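Local coordinates for uric acid degradation bifunctional protein PucL (Bacillus subtilis, PDB 6A4M) that catalyses the oxidation of uric acid as a urate oxidase, within a bifunctional protein that probably also carries out a later decarboxylation step of uric acid breakdown, at residues A[64-67]-A[68-72]; A[93-96]-A[97-101]; A[225-228]-A[229-232]. All coordinates share one frame; numbering follows the deposited sequence.

Contact 1: residues A[64-67]-A[68-72]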
ATOM      1  N   ALA A  64       9.539 -27.200 -10.801  1.00 61.87           N
ATOM      2  CA  ALA A  64       8.462 -26.304 -11.253  1.00 58.97           C
ATOM      3  C   ALA A  64       8.433 -24.934 -10.555  1.00 57.25           C
ATOM      4  O   ALA A  64       8.007 -23.949 -11.163  1.00 58.40           O
ATOM      5  CB  ALA A  64       7.109 -26.990 -11.109  1.00 57.91           C
ATOM      6  N   THR A  65       8.873 -24.869  -9.297  1.00 53.44           N
ATOM      7  CA  THR A  65       8.900 -23.601  -8.552  1.00 51.30           C
ATOM      8  C   THR A  65      10.006 -22.657  -9.045  1.00 49.09           C
ATOM      9  O   THR A  65       9.867 -21.441  -8.946  1.00 47.06           O
ATOM     10  CB  THR A  65       9.011 -23.814  -7.021  1.00 50.89           C
ATOM     11  OG1 THR A  65      10.275 -24.405  -6.692  1.00 51.23           O
ATOM     12  CG2 THR A  65       7.868 -24.691  -6.505  1.00 50.64           C
ATOM     13  N   ASP A  66      11.082 -23.213  -9.597  1.00 49.32           N
ATOM     14  CA  ASP A  66      12.155 -22.400 -10.186  1.00 49.55           C
ATOM     15  C   ASP A  66      11.689 -21.746 -11.492  1.00 47.88           C
ATOM     16  O   ASP A  66      12.100 -20.626 -11.806  1.00 47.86           O
ATOM     17  CB  ASP A  66      13.427 -23.229 -10.436  1.00 50.71           C
ATOM     18  CG  ASP A  66      14.650 -22.622  -9.785  1.00 52.52           C
ATOM     19  OD1 ASP A  66      14.673 -22.564  -8.537  1.00 53.91           O
ATOM     20  OD2 ASP A  66      15.582 -22.206 -10.508  1.00 55.07           O
ATOM     21  N   SER A  67      10.845 -22.454 -12.247  1.00 45.41           N
ATOM     22  CA  SER A  67      10.206 -21.894 -13.440  1.00 44.60           C
ATOM     23  C   SER A  67       9.300 -20.721 -13.078  1.00 42.62           C
ATOM     24  O   SER A  67       9.320 -19.698 -13.759  1.00 41.67           O
ATOM     25  CB  SER A  67       9.399 -22.960 -14.185  1.00 45.30           C
ATOM     26  OG  SER A  67      10.203 -24.090 -14.478  1.00 47.02           O
ATOM     27  N   MET A  68       8.519 -20.878 -12.007  1.00 41.16           N
ATOM     28  CA  MET A  68       7.679 -19.798 -11.463  1.00 40.61           C
ATOM     29  C   MET A  68       8.473 -18.530 -11.141  1.00 38.68           C
ATOM     30  O   MET A  68       8.035 -17.424 -11.465  1.00 36.83           O
ATOM     31  CB  MET A  68       6.954 -20.257 -10.197  1.00 42.13           C
ATOM     32  CG  MET A  68       5.658 -20.996 -10.441  1.00 43.77           C
ATOM     33  SD  MET A  68       4.897 -21.421  -8.864  1.00 46.46           S
ATOM     34  CE  MET A  68       4.943 -23.208  -8.936  1.00 46.39           C
ATOM     35  N   LYS A  69       9.623 -18.707 -10.490  1.00 36.90           N
ATOM     36  CA  LYS A  69      10.527 -17.601 -10.159  1.00 35.99           C
ATOM     37  C   LYS A  69      10.982 -16.891 -11.428  1.00 34.09           C
ATOM     38  O   LYS A  69      10.859 -15.669 -11.536  1.00 33.47           O
ATOM     39  CB  LYS A  69      11.740 -18.110  -9.361  1.00 36.46           C
ATOM     40  CG  LYS A  69      12.866 -17.096  -9.148  1.00 36.75           C
ATOM     41  CD  LYS A  69      14.076 -17.739  -8.490  1.00 37.22           C
ATOM     42  CE  LYS A  69      14.938 -18.519  -9.474  1.00 37.45           C
ATOM     43  NZ  LYS A  69      15.798 -17.635 -10.308  1.00 37.92           N
ATOM     44  N   ASN A  70      11.497 -17.667 -12.378  1.00 32.50           N
ATOM     45  CA  ASN A  70      11.980 -17.122 -13.654  1.00 31.91           C
ATOM     46  C   ASN A  70      10.856 -16.475 -14.471  1.00 31.35           C
ATOM     47  O   ASN A  70      11.066 -15.440 -15.097  1.00 30.89           O
ATOM     48  CB  ASN A  70      12.697 -18.202 -14.479  1.00 31.20           C
ATOM     49  CG  ASN A  70      13.971 -18.707 -13.813  1.00 30.92           C
ATOM     50  OD1 ASN A  70      14.568 -18.024 -12.981  1.00 31.25           O
ATOM     51  ND2 ASN A  70      14.389 -19.909 -14.176  1.00 30.19           N
ATOM     52  N   PHE A  71       9.671 -17.087 -14.436  1.00 31.26           N
ATOM     53  CA  PHE A  71       8.471 -16.563 -15.101  1.00 31.03           C
ATOM     54  C   PHE A  71       8.103 -15.176 -14.573  1.00 30.95           C
ATOM     55  O   PHE A  71       7.847 -14.261 -15.353  1.00 30.70           O
ATOM     56  CB  PHE A  71       7.299 -17.530 -14.893  1.00 30.90           C
ATOM     57  CG  PHE A  71       6.089 -17.230 -15.735  1.00 31.24           C
ATOM     58  CD1 PHE A  71       5.122 -16.325 -15.302  1.00 31.32           C
ATOM     59  CD2 PHE A  71       5.893 -17.884 -16.945  1.00 31.14           C
ATOM     60  CE1 PHE A  71       3.998 -16.063 -16.072  1.00 31.38           C
ATOM     61  CE2 PHE A  71       4.767 -17.629 -17.714  1.00 31.49           C
ATOM     62  CZ  PHE A  71       3.819 -16.718 -17.278  1.00 31.19           C
ATOM     63  N   ILE A  72       8.075 -15.042 -13.246  1.00 30.70           N
ATOM     64  CA  ILE A  72       7.774 -13.770 -12.578  1.00 30.28           C
ATOM     65  C   ILE A  72       8.805 -12.698 -12.939  1.00 30.79           C
ATOM     66  O   ILE A  72       8.433 -11.575 -13.282  1.00 30.85           O
ATOM     67  CB  ILE A  72       7.679 -13.955 -11.038  1.00 29.74           C
ATOM     68  CG1 ILE A  72       6.404 -14.739 -10.688  1.00 29.49           C
ATOM     69  CG2 ILE A  72       7.681 -12.615 -10.295  1.00 29.44           C
ATOM     70  CD1 ILE A  72       6.460 -15.451  -9.355  1.00 29.17           C
TER
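M68 opens the second turn of helix 64-78, its N bonded to A64 O at 3.2 Å. Its side chain leaves the backbone extended and bends at the sulfur (chi3 -116°), which swings CE back to T65, where it lies 4.1 Å from CG2. The two side chains meet at an oblique angle, methyl to methyl, while T65 OG1 is engaged by K5 NZ. K69 donates its N to T65 O and sends its chain alongside D66, both pointing the same way. CE of K69 passes 3.9 Å from D66 OD2, but K69 NZ stays 4.6 Å from D66 OD2, too far for an ion pair; it donates to N70 OD1 at 3.0 Å. The N70 backbone N bonds to D66 O at 3.1 Å, and its amide carbon CG rests near that same carbonyl oxygen. F71 N reaches S67 O at 2.7 Å; with CG anti to the backbone N (chi1 -169°), the ring runs away from S67. This is the amphipathic first part of the helix, with D66, K69 and N70 on its more exposed side and M68, F71 and I72 buried. M68 and I72 pack on F95 of helix 84-98 and on strands 3-13 and 36-45, and F71 stacks on both H75 and F95.

Contact 2: residues A[93-96]-A[97-101]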
ATOM      1  N   HIS A  93      -2.774 -13.592 -15.411  1.00 34.41           N
ATOM      2  CA  HIS A  93      -3.319 -13.969 -16.725  1.00 34.86           C
ATOM      3  C   HIS A  93      -2.368 -14.864 -17.524  1.00 34.91           C
ATOM      4  O   HIS A  93      -2.783 -15.903 -18.046  1.00 35.18           O
ATOM      5  CB  HIS A  93      -3.677 -12.724 -17.554  1.00 35.18           C
ATOM      6  CG  HIS A  93      -5.075 -12.235 -17.333  1.00 36.23           C
ATOM      7  ND1 HIS A  93      -6.065 -12.365 -18.282  1.00 36.82           N
ATOM      8  CD2 HIS A  93      -5.652 -11.630 -16.268  1.00 37.39           C
ATOM      9  CE1 HIS A  93      -7.190 -11.856 -17.814  1.00 37.31           C
ATOM     10  NE2 HIS A  93      -6.968 -11.404 -16.594  1.00 37.04           N
ATOM     11  N   ARG A  94      -1.099 -14.463 -17.598  1.00 34.62           N
ATOM     12  CA  ARG A  94      -0.096 -15.206 -18.365  1.00 34.80           C
ATOM     13  C   ARG A  94       0.230 -16.581 -17.774  1.00 34.81           C
ATOM     14  O   ARG A  94       0.534 -17.505 -18.529  1.00 34.96           O
ATOM     15  CB  ARG A  94       1.191 -14.380 -18.550  1.00 34.87           C
ATOM     16  CG  ARG A  94       1.032 -13.055 -19.305  1.00 35.19           C
ATOM     17  CD  ARG A  94       0.145 -13.148 -20.541  1.00 34.89           C
ATOM     18  NE  ARG A  94       0.617 -14.193 -21.449  1.00 35.17           N
ATOM     19  CZ  ARG A  94      -0.125 -14.845 -22.348  1.00 34.93           C
ATOM     20  NH1 ARG A  94      -1.422 -14.580 -22.512  1.00 34.92           N
ATOM     21  NH2 ARG A  94       0.449 -15.776 -23.107  1.00 35.44           N
ATOM     22  N   PHE A  95       0.170 -16.713 -16.446  1.00 34.91           N
ATOM     23  CA  PHE A  95       0.312 -18.025 -15.784  1.00 35.10           C
ATOM     24  C   PHE A  95      -0.828 -18.973 -16.169  1.00 35.60           C
ATOM     25  O   PHE A  95      -0.590 -20.119 -16.540  1.00 34.99           O
ATOM     26  CB  PHE A  95       0.359 -17.897 -14.248  1.00 34.45           C
ATOM     27  CG  PHE A  95       1.748 -17.909 -13.663  1.00 33.93           C
ATOM     28  CD1 PHE A  95       2.592 -18.999 -13.861  1.00 33.51           C
ATOM     29  CD2 PHE A  95       2.198 -16.854 -12.869  1.00 33.74           C
ATOM     30  CE1 PHE A  95       3.865 -19.024 -13.310  1.00 33.35           C
ATOM     31  CE2 PHE A  95       3.470 -16.874 -12.313  1.00 33.65           C
ATOM     32  CZ  PHE A  95       4.305 -17.960 -12.533  1.00 33.48           C
ATOM     33  N   LEU A  96      -2.061 -18.484 -16.066  1.00 36.55           N
ATOM     34  CA  LEU A  96      -3.242 -19.284 -16.405  1.00 37.74           C
ATOM     35  C   LEU A  96      -3.317 -19.620 -17.900  1.00 38.64           C
ATOM     36  O   LEU A  96      -3.704 -20.732 -18.261  1.00 39.26           O
ATOM     37  CB  LEU A  96      -4.523 -18.574 -15.952  1.00 37.72           C
ATOM     38  CG  LEU A  96      -4.693 -18.427 -14.434  1.00 38.06           C
ATOM     39  CD1 LEU A  96      -5.755 -17.389 -14.102  1.00 38.11           C
ATOM     40  CD2 LEU A  96      -5.029 -19.762 -13.780  1.00 38.37           C
ATOM     41  N   ASP A  97      -2.933 -18.673 -18.758  1.00 39.09           N
ATOM     42  CA  ASP A  97      -2.950 -18.886 -20.211  1.00 39.36           C
ATOM     43  C   ASP A  97      -1.860 -19.832 -20.737  1.00 40.43           C
ATOM     44  O   ASP A  97      -2.056 -20.446 -21.787  1.00 40.05           O
ATOM     45  CB  ASP A  97      -2.871 -17.547 -20.962  1.00 39.56           C
ATOM     46  CG  ASP A  97      -4.156 -16.728 -20.859  1.00 39.63           C
ATOM     47  OD1 ASP A  97      -5.222 -17.284 -20.520  1.00 40.14           O
ATOM     48  OD2 ASP A  97      -4.100 -15.513 -21.140  1.00 39.85           O
ATOM     49  N   THR A  98      -0.729 -19.948 -20.033  1.00 41.94           N
ATOM     50  CA  THR A  98       0.392 -20.804 -20.487  1.00 43.44           C
ATOM     51  C   THR A  98       0.581 -22.133 -19.728  1.00 44.79           C
ATOM     52  O   THR A  98       1.350 -22.982 -20.180  1.00 43.20           O
ATOM     53  CB  THR A  98       1.730 -20.030 -20.501  1.00 43.18           C
ATOM     54  OG1 THR A  98       2.071 -19.604 -19.177  1.00 43.61           O
ATOM     55  CG2 THR A  98       1.638 -18.819 -21.425  1.00 43.06           C
ATOM     56  N   TYR A  99      -0.107 -22.310 -18.597  1.00 47.78           N
ATOM     57  CA  TYR A  99      -0.090 -23.566 -17.832  1.00 50.47           C
ATOM     58  C   TYR A  99      -1.522 -24.105 -17.715  1.00 52.34           C
ATOM     59  O   TYR A  99      -2.350 -23.527 -17.004  1.00 52.71           O
ATOM     60  CB  TYR A  99       0.497 -23.337 -16.438  1.00 52.18           C
ATOM     61  CG  TYR A  99       1.969 -22.968 -16.423  1.00 54.25           C
ATOM     62  CD1 TYR A  99       2.385 -21.647 -16.615  1.00 55.12           C
ATOM     63  CD2 TYR A  99       2.951 -23.938 -16.198  1.00 56.43           C
ATOM     64  CE1 TYR A  99       3.731 -21.305 -16.595  1.00 56.16           C
ATOM     65  CE2 TYR A  99       4.302 -23.605 -16.178  1.00 57.77           C
ATOM     66  CZ  TYR A  99       4.687 -22.287 -16.375  1.00 58.01           C
ATOM     67  OH  TYR A  99       6.022 -21.950 -16.354  1.00 59.74           O
ATOM     68  N   SER A 100      -1.802 -25.214 -18.402  1.00 53.78           N
ATOM     69  CA  SER A 100      -3.173 -25.734 -18.532  1.00 54.38           C
ATOM     70  C   SER A 100      -3.740 -26.374 -17.265  1.00 54.88           C
ATOM     71  O   SER A 100      -4.919 -26.186 -16.951  1.00 54.07           O
ATOM     72  CB  SER A 100      -3.251 -26.741 -19.681  1.00 54.50           C
ATOM     73  OG  SER A 100      -2.300 -27.781 -19.525  1.00 54.25           O
ATOM     74  N   HIS A 101      -2.906 -27.132 -16.552  1.00 55.99           N
ATOM     75  CA  HIS A 101      -3.342 -27.858 -15.347  1.00 56.47           C
ATOM     76  C   HIS A 101      -3.601 -26.955 -14.137  1.00 56.33           C
ATOM     77  O   HIS A 101      -4.308 -27.351 -13.211  1.00 57.73           O
ATOM     78  CB  HIS A 101      -2.332 -28.951 -14.987  1.00 56.67           C
ATOM     79  CG  HIS A 101      -2.211 -30.015 -16.033  1.00 57.39           C
ATOM     80  ND1 HIS A 101      -1.088 -30.165 -16.818  1.00 57.57           N
ATOM     81  CD2 HIS A 101      -3.087 -30.963 -16.444  1.00 57.40           C
ATOM     82  CE1 HIS A 101      -1.271 -31.170 -17.656  1.00 58.05           C
ATOM     83  NE2 HIS A 101      -2.476 -31.671 -17.449  1.00 58.16           N
TER
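D97 and R94, one turn apart near the end of helix 84-98, are joined by a salt bridge, and the D97 side chain can be followed up to it from CB. CB of D97 lies 3.3 Å from H93 O and also against one face of the R94 guanidinium, 3.6 Å from its NH1. CG, placed anti to the carbonyl carbon by chi1 of -71°, stays beside H93 O. At the tip, OD2 makes the salt bridge with R94 NH1 at 3.2 Å, and OD1 has no such partner in R94. Only NH1 and OD2 pair, and with the two planes 62° apart the groups do not meet as a flat two-pronged pair. The bends of R94 at chi2 and chi3 fold the guanidinium back over this turn, bringing NH2 near the T98 methyl as well.

Behind the charged pair, D97 N bonds to H93 O at 2.9 Å. R94 O receives the T98 hydroxyl, OG1, at 2.7 Å, along with a weak bond from T98 N. Y99 N still reaches F95 O at 3.0 Å, although Y99 itself has left helical geometry. The Y99 ring lies alongside F95, with CE1 3.8 Å from F95 CD1, the planes inclined at 41°, and F95 O at the tyrosine ring edge. F95 also packs on I105 of strand 104-121 and on M102, and L96 O accepts from R148 NH2. The whole is a helix C-terminus in which a threonine hydroxyl and an arginine from outside supplement the last backbone bonds. Its helix is one of two that follow each other in the chain between the paired antiparallel strands 36-45 and 104-121, consistent with the tunnelling (T-) fold of the urate oxidase family.

Contact 3: residues A[225-228]-A[229-232]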
ATOM      1  N   ARG A 225      -2.367   7.274   2.345  1.00 34.29           N
ATOM      2  CA  ARG A 225      -1.463   7.553   3.459  1.00 34.82           C
ATOM      3  C   ARG A 225      -1.578   8.996   3.958  1.00 35.32           C
ATOM      4  O   ARG A 225      -1.703   9.227   5.160  1.00 36.13           O
ATOM      5  CB  ARG A 225      -0.028   7.245   3.018  1.00 34.74           C
ATOM      6  CG  ARG A 225       1.053   7.404   4.077  1.00 35.09           C
ATOM      7  CD  ARG A 225       1.768   8.746   4.006  1.00 35.28           C
ATOM      8  NE  ARG A 225       2.181   9.099   2.647  1.00 35.48           N
ATOM      9  CZ  ARG A 225       3.261   8.640   2.013  1.00 35.31           C
ATOM     10  NH1 ARG A 225       4.095   7.777   2.593  1.00 35.53           N
ATOM     11  NH2 ARG A 225       3.510   9.052   0.770  1.00 35.07           N
ATOM     12  N   ASP A 226      -1.536   9.957   3.036  1.00 35.77           N
ATOM     13  CA  ASP A 226      -1.638  11.378   3.394  1.00 36.07           C
ATOM     14  C   ASP A 226      -3.036  11.743   3.898  1.00 36.87           C
ATOM     15  O   ASP A 226      -3.171  12.524   4.840  1.00 36.97           O
ATOM     16  CB  ASP A 226      -1.257  12.275   2.212  1.00 35.87           C
ATOM     17  CG  ASP A 226       0.209  12.153   1.818  1.00 35.80           C
ATOM     18  OD1 ASP A 226       1.041  11.702   2.636  1.00 35.75           O
ATOM     19  OD2 ASP A 226       0.536  12.524   0.673  1.00 36.01           O
ATOM     20  N   LEU A 227      -4.069  11.181   3.270  1.00 38.10           N
ATOM     21  CA  LEU A 227      -5.443  11.295   3.781  1.00 39.54           C
ATOM     22  C   LEU A 227      -5.546  10.866   5.244  1.00 39.41           C
ATOM     23  O   LEU A 227      -6.169  11.554   6.055  1.00 38.96           O
ATOM     24  CB  LEU A 227      -6.424  10.457   2.944  1.00 40.78           C
ATOM     25  CG  LEU A 227      -7.190  11.198   1.851  1.00 41.98           C
ATOM     26  CD1 LEU A 227      -7.841  10.212   0.889  1.00 42.79           C
ATOM     27  CD2 LEU A 227      -8.239  12.114   2.468  1.00 42.75           C
ATOM     28  N   ALA A 228      -4.924   9.730   5.559  1.00 39.48           N
ATOM     29  CA  ALA A 228      -4.932   9.169   6.910  1.00 39.71           C
ATOM     30  C   ALA A 228      -4.301  10.093   7.952  1.00 39.72           C
ATOM     31  O   ALA A 228      -4.738  10.093   9.098  1.00 39.40           O
ATOM     32  CB  ALA A 228      -4.241   7.810   6.931  1.00 39.71           C
ATOM     33  N   SER A 229      -3.278  10.858   7.560  1.00 39.61           N
ATOM     34  CA  SER A 229      -2.626  11.812   8.463  1.00 39.83           C
ATOM     35  C   SER A 229      -3.321  13.180   8.533  1.00 39.95           C
ATOM     36  O   SER A 229      -3.208  13.852   9.558  1.00 41.27           O
ATOM     37  CB  SER A 229      -1.143  11.983   8.102  1.00 40.01           C
ATOM     38  OG  SER A 229      -0.973  12.770   6.941  1.00 41.17           O
ATOM     39  N   THR A 230      -4.030  13.589   7.473  1.00 39.82           N
ATOM     40  CA  THR A 230      -4.809  14.847   7.490  1.00 40.14           C
ATOM     41  C   THR A 230      -6.040  14.715   8.380  1.00 39.94           C
ATOM     42  O   THR A 230      -6.330  15.604   9.177  1.00 40.35           O
ATOM     43  CB  THR A 230      -5.272  15.296   6.086  1.00 39.64           C
ATOM     44  OG1 THR A 230      -6.084  14.274   5.494  1.00 40.85           O
ATOM     45  CG2 THR A 230      -4.079  15.611   5.181  1.00 39.50           C
ATOM     46  N   VAL A 231      -6.764  13.607   8.218  1.00 40.31           N
ATOM     47  CA  VAL A 231      -7.694  13.125   9.245  1.00 40.72           C
ATOM     48  C   VAL A 231      -6.748  12.675  10.350  1.00 42.54           C
ATOM     49  O   VAL A 231      -5.619  12.336  10.052  1.00 46.79           O
ATOM     50  CB  VAL A 231      -8.565  11.941   8.757  1.00 39.82           C
ATOM     51  CG1 VAL A 231      -9.551  11.509   9.838  1.00 39.88           C
ATOM     52  CG2 VAL A 231      -9.316  12.302   7.484  1.00 40.06           C
ATOM     53  N   PHE A 232      -7.173  12.690  11.606  1.00 43.06           N
ATOM     54  CA  PHE A 232      -6.291  12.385  12.760  1.00 43.93           C
ATOM     55  C   PHE A 232      -5.685  13.675  13.284  1.00 43.86           C
ATOM     56  O   PHE A 232      -5.810  13.963  14.470  1.00 44.34           O
ATOM     57  CB  PHE A 232      -5.170  11.357  12.448  1.00 43.07           C
ATOM     58  CG  PHE A 232      -4.438  10.812  13.663  1.00 43.66           C
ATOM     59  CD1 PHE A 232      -4.997  10.807  14.951  1.00 43.38           C
ATOM     60  CD2 PHE A 232      -3.169  10.256  13.498  1.00 43.81           C
ATOM     61  CE1 PHE A 232      -4.293  10.286  16.031  1.00 43.54           C
ATOM     62  CE2 PHE A 232      -2.467   9.731  14.577  1.00 43.98           C
ATOM     63  CZ  PHE A 232      -3.032   9.743  15.846  1.00 43.57           C
TER
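Helix 221-233, packed against strands 153-169 and 194-204 of the antiparallel sheet, carries here two hydroxyl side chains that bond back to its own carbonyls. S229 OG donates to D226 O at 3.1 Å, and T230 N donates to the same oxygen at 3.0 Å. One residue on, the pattern recurs: L227 O accepts T230 OG1 at 2.8 Å and V231 N at 3.0 Å, both from the same face of its carbonyl plane. The two approach differently, V231 N nearly in line with the C=O bond (161°) and the hydroxyl strongly bent (113°). The T230 oxygen can reach inward because chi1 of 59° sets it between the backbone N and the carbonyl carbon, leaving CG2 beside D226 O. S229 N adds only weak bonds, to R225 O and D226 O. Upstream, R225 NE pairs with D226 OD1 at 2.8 Å, while R225 NH1 holds E138 and D226 OD2 takes S27 OG. Each of two successive carbonyls therefore has a hydroxyl as well as a main-chain N-H, which would favour these rotamers and gives both hydroxyl protons an acceptor within the helix.

In the fold
Contacts 1 and 2 lie on successive helices, 64-78 and 84-98, which touch through F71, whose ring also reaches R94 and T98. Contact 3 stands apart, on the opposite side of the chain's centre, with nearest atoms about 24 Å from contact 1 and about 27 Å from contact 2. Its centre is nearer that of the chain (about 14 Å, against about 25 and 27 Å), and none of its touching residues is exposed, where contacts 1 and 2 have one and two. The polar chemistry differs: charged and amide groups in contact 1, a salt bridge plus a threonine hydroxyl on a carbonyl in contact 2, and mainly hydroxyls turned to carbonyls in contact 3.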